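Local coordinates for protein putative glycyl-glycine endopeptidase lytM (PDB 3NYY) that is probably a metalloendopeptidase of the M23 family, related to LytM and joining a helical N-terminal domain to a mostly beta-stranded peptidase domain, at residues A[4-12]-A[71-80]. Residues are numbered along the deposited sequence; the frame is centred on the assembly and turned at random. Where two conformers were deposited one is given.
Sequences GFQRLQKPV and WRNQTGWDAY. With SO4 (sulfate ion), chain F.
In the helical LytM N-terminal domain, the short helix 4-8 packs against the turns that connect helix 61-71 to helix 77-88, with Leu8 inserted between Gln74 and Tyr80. Its CG lies anti to the backbone N (chi1 -167°), which carries both methyls to the opposing segment: CD2 meets Gln74 CB at 3.5 Å and the indole edge of Trp71, while CD1 abuts Tyr80 CB, also at 3.5 Å. Replacing Leu8 by alanine removes both methyls and would probably leave a gap between Gln74 and Tyr80, with the Trp71 edge deprived of an apolar neighbour. Val12 CG1 reaches the Tyr80 ring edge, 3.7 Å from CD1; the Tyr80 hydroxyl is hydrogen-bonded to Gly42 O. Gly76, the N-cap of helix 77-88, has a positive phi that by itself calls for glycine. Beside this apolar patch, Gln74 OE1 lies near the plane of the Phe5 ring, 3.4 Å from CE1, with amide and ring planes 83° apart. Gln9 NE2 sits over the centre of that ring and donates to Phe5 O (2.8 Å, 162°). One water links the segments, accepting from Gln9 NE2 and donating to Gln74 OE1 at 2.7 Å and Thr75 O at 2.6 Å.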
# COMPACT_ATOMS: atom_id res chain seq x y z
N GLY A 4 -25.20 13.67 12.19
CA GLY A 4 -25.61 13.38 10.84
C GLY A 4 -26.54 14.46 10.28
O GLY A 4 -26.37 14.95 9.15
N PHE A 5 -27.52 14.89 11.09
CA PHE A 5 -28.39 15.97 10.67
C PHE A 5 -27.58 17.23 10.30
O PHE A 5 -27.84 17.87 9.28
CB PHE A 5 -29.38 16.34 11.81
CG PHE A 5 -30.20 17.53 11.48
CD1 PHE A 5 -31.36 17.39 10.74
CD2 PHE A 5 -29.78 18.80 11.80
CE1 PHE A 5 -32.13 18.49 10.40
CE2 PHE A 5 -30.53 19.92 11.46
CZ PHE A 5 -31.71 19.77 10.73
N GLN A 6 -26.64 17.61 11.15
CA GLN A 6 -25.86 18.82 10.90
C GLN A 6 -25.03 18.68 9.60
O GLN A 6 -24.91 19.63 8.85
CB GLN A 6 -24.95 19.14 12.09
CG GLN A 6 -25.74 19.68 13.27
CD GLN A 6 -24.93 19.80 14.55
OE1 GLN A 6 -24.17 18.91 14.93
NE2 GLN A 6 -25.23 20.85 15.31
N ARG A 7 -24.52 17.49 9.36
CA ARG A 7 -23.65 17.25 8.22
C ARG A 7 -24.48 17.34 6.96
O ARG A 7 -24.01 17.83 5.96
CB ARG A 7 -22.96 15.91 8.33
CG ARG A 7 -21.90 15.86 9.40
CD ARG A 7 -21.54 14.42 9.68
NE ARG A 7 -20.77 14.30 10.91
CZ ARG A 7 -19.44 14.19 11.02
NH1 ARG A 7 -18.65 14.07 9.96
NH2 ARG A 7 -18.91 14.11 12.21
N LEU A 8 -25.73 16.94 7.05
CA LEU A 8 -26.60 16.86 5.89
C LEU A 8 -27.07 18.27 5.48
O LEU A 8 -27.54 18.43 4.36
CB LEU A 8 -27.75 15.89 6.16
CG LEU A 8 -28.61 15.43 5.03
CD1 LEU A 8 -27.71 14.57 4.09
CD2 LEU A 8 -29.80 14.63 5.59
N GLN A 9 -26.87 19.28 6.32
CA GLN A 9 -27.29 20.68 6.02
C GLN A 9 -26.33 21.40 5.11
O GLN A 9 -26.66 22.47 4.61
CB GLN A 9 -27.47 21.52 7.29
CG GLN A 9 -28.39 20.90 8.35
CD GLN A 9 -29.67 20.40 7.77
OE1 GLN A 9 -30.47 21.18 7.27
NE2 GLN A 9 -29.88 19.08 7.83
N LYS A 10 -25.13 20.83 4.91
CA LYS A 10 -24.12 21.42 4.01
C LYS A 10 -23.79 20.38 2.91
O LYS A 10 -23.97 19.19 3.10
CB LYS A 10 -22.83 21.71 4.79
CG LYS A 10 -22.94 22.73 5.91
CD LYS A 10 -22.98 24.16 5.38
CE LYS A 10 -23.00 25.19 6.52
NZ LYS A 10 -24.23 25.07 7.37
N PRO A 11 -23.29 20.84 1.75
CA PRO A 11 -22.90 19.87 0.72
C PRO A 11 -21.93 18.84 1.29
O PRO A 11 -20.98 19.20 2.05
CB PRO A 11 -22.23 20.75 -0.34
CG PRO A 11 -22.87 22.10 -0.15
CD PRO A 11 -23.01 22.22 1.32
N VAL A 12 -22.18 17.56 1.00
CA VAL A 12 -21.45 16.50 1.70
C VAL A 12 -20.14 16.12 1.03
O VAL A 12 -19.21 15.71 1.70
CB VAL A 12 -22.36 15.28 1.92
CG1 VAL A 12 -21.66 14.22 2.80
CG2 VAL A 12 -23.67 15.73 2.62
N TRP A 71 -34.62 8.72 7.20
CA TRP A 71 -33.70 9.69 6.61
C TRP A 71 -34.15 10.27 5.28
O TRP A 71 -33.78 11.40 4.95
CB TRP A 71 -32.26 9.10 6.50
CG TRP A 71 -31.58 9.10 7.81
CD1 TRP A 71 -31.54 8.09 8.70
CD2 TRP A 71 -30.86 10.19 8.41
NE1 TRP A 71 -30.85 8.46 9.82
CE2 TRP A 71 -30.41 9.75 9.66
CE3 TRP A 71 -30.59 11.49 8.02
CZ2 TRP A 71 -29.71 10.55 10.53
CZ3 TRP A 71 -29.87 12.29 8.87
CH2 TRP A 71 -29.43 11.81 10.11
N ARG A 72 -34.98 9.55 4.53
CA ARG A 72 -35.42 10.02 3.22
C ARG A 72 -36.28 11.28 3.33
O ARG A 72 -36.46 12.01 2.37
CB ARG A 72 -36.17 8.91 2.48
CG ARG A 72 -37.55 8.59 2.99
CD ARG A 72 -38.13 7.50 2.09
NE ARG A 72 -39.58 7.36 2.23
CZ ARG A 72 -40.35 6.75 1.32
NH1 ARG A 72 -39.81 6.23 0.22
NH2 ARG A 72 -41.65 6.67 1.51
N ASN A 73 -36.81 11.53 4.52
CA ASN A 73 -37.57 12.75 4.78
C ASN A 73 -36.74 14.02 4.87
O ASN A 73 -37.29 15.11 4.79
CB ASN A 73 -38.39 12.58 6.07
CG ASN A 73 -39.56 11.60 5.90
OD1 ASN A 73 -40.51 11.90 5.21
ND2 ASN A 73 -39.46 10.42 6.53
N GLN A 74 -35.43 13.89 5.08
CA GLN A 74 -34.58 15.02 5.36
C GLN A 74 -34.34 15.82 4.08
O GLN A 74 -34.09 15.24 3.02
CB GLN A 74 -33.24 14.58 5.89
CG GLN A 74 -33.30 13.94 7.25
CD GLN A 74 -33.64 14.93 8.35
OE1 GLN A 74 -33.41 16.15 8.24
NE2 GLN A 74 -34.16 14.42 9.42
N THR A 75 -34.45 17.14 4.20
CA THR A 75 -33.93 17.99 3.16
C THR A 75 -32.44 17.72 3.14
O THR A 75 -31.79 17.58 4.19
CB THR A 75 -34.21 19.47 3.43
OG1 THR A 75 -33.49 19.87 4.60
CG2 THR A 75 -35.72 19.67 3.64
N GLY A 76 -31.90 17.56 1.93
CA GLY A 76 -30.52 17.18 1.76
C GLY A 76 -30.34 15.71 1.43
O GLY A 76 -29.31 15.33 0.83
N TRP A 77 -31.29 14.85 1.83
CA TRP A 77 -31.17 13.41 1.51
C TRP A 77 -30.91 13.15 0.02
O TRP A 77 -29.98 12.41 -0.31
CB TRP A 77 -32.40 12.66 1.96
CG TRP A 77 -32.45 11.25 1.46
CD1 TRP A 77 -33.26 10.80 0.50
CD2 TRP A 77 -31.68 10.14 1.92
NE1 TRP A 77 -33.02 9.46 0.27
CE2 TRP A 77 -32.06 9.03 1.12
CE3 TRP A 77 -30.66 9.98 2.86
CZ2 TRP A 77 -31.49 7.76 1.28
CZ3 TRP A 77 -30.09 8.73 3.02
CH2 TRP A 77 -30.50 7.63 2.22
N ASP A 78 -31.72 13.75 -0.84
CA ASP A 78 -31.64 13.43 -2.27
C ASP A 78 -30.22 13.64 -2.82
O ASP A 78 -29.66 12.75 -3.46
CB ASP A 78 -32.67 14.19 -3.11
CG ASP A 78 -34.10 13.66 -2.88
OD1 ASP A 78 -34.30 12.49 -2.43
OD2 ASP A 78 -35.02 14.43 -3.17
N ALA A 79 -29.63 14.80 -2.52
CA ALA A 79 -28.27 15.06 -3.04
C ALA A 79 -27.23 14.13 -2.43
O ALA A 79 -26.31 13.68 -3.12
CB ALA A 79 -27.87 16.53 -2.81
N TYR A 80 -27.36 13.89 -1.13
CA TYR A 80 -26.45 13.05 -0.40
C TYR A 80 -26.45 11.62 -0.85
O TYR A 80 -25.38 11.06 -1.08
CB TYR A 80 -26.77 13.10 1.08
CG TYR A 80 -26.06 12.11 1.95
CD1 TYR A 80 -24.69 12.19 2.18
CD2 TYR A 80 -26.73 11.08 2.57
CE1 TYR A 80 -24.04 11.30 3.01
CE2 TYR A 80 -26.11 10.20 3.42
CZ TYR A 80 -24.75 10.30 3.65
OH TYR A 80 -24.06 9.45 4.49
S SO4 F . -34.21 7.37 -2.66
O1 SO4 F . -33.00 6.91 -1.96
O2 SO4 F . -33.83 8.01 -3.91
O3 SO4 F . -35.06 6.22 -2.90
O4 SO4 F . -34.83 8.34 -1.75
O HOH W 1 -32.23 18.02 6.67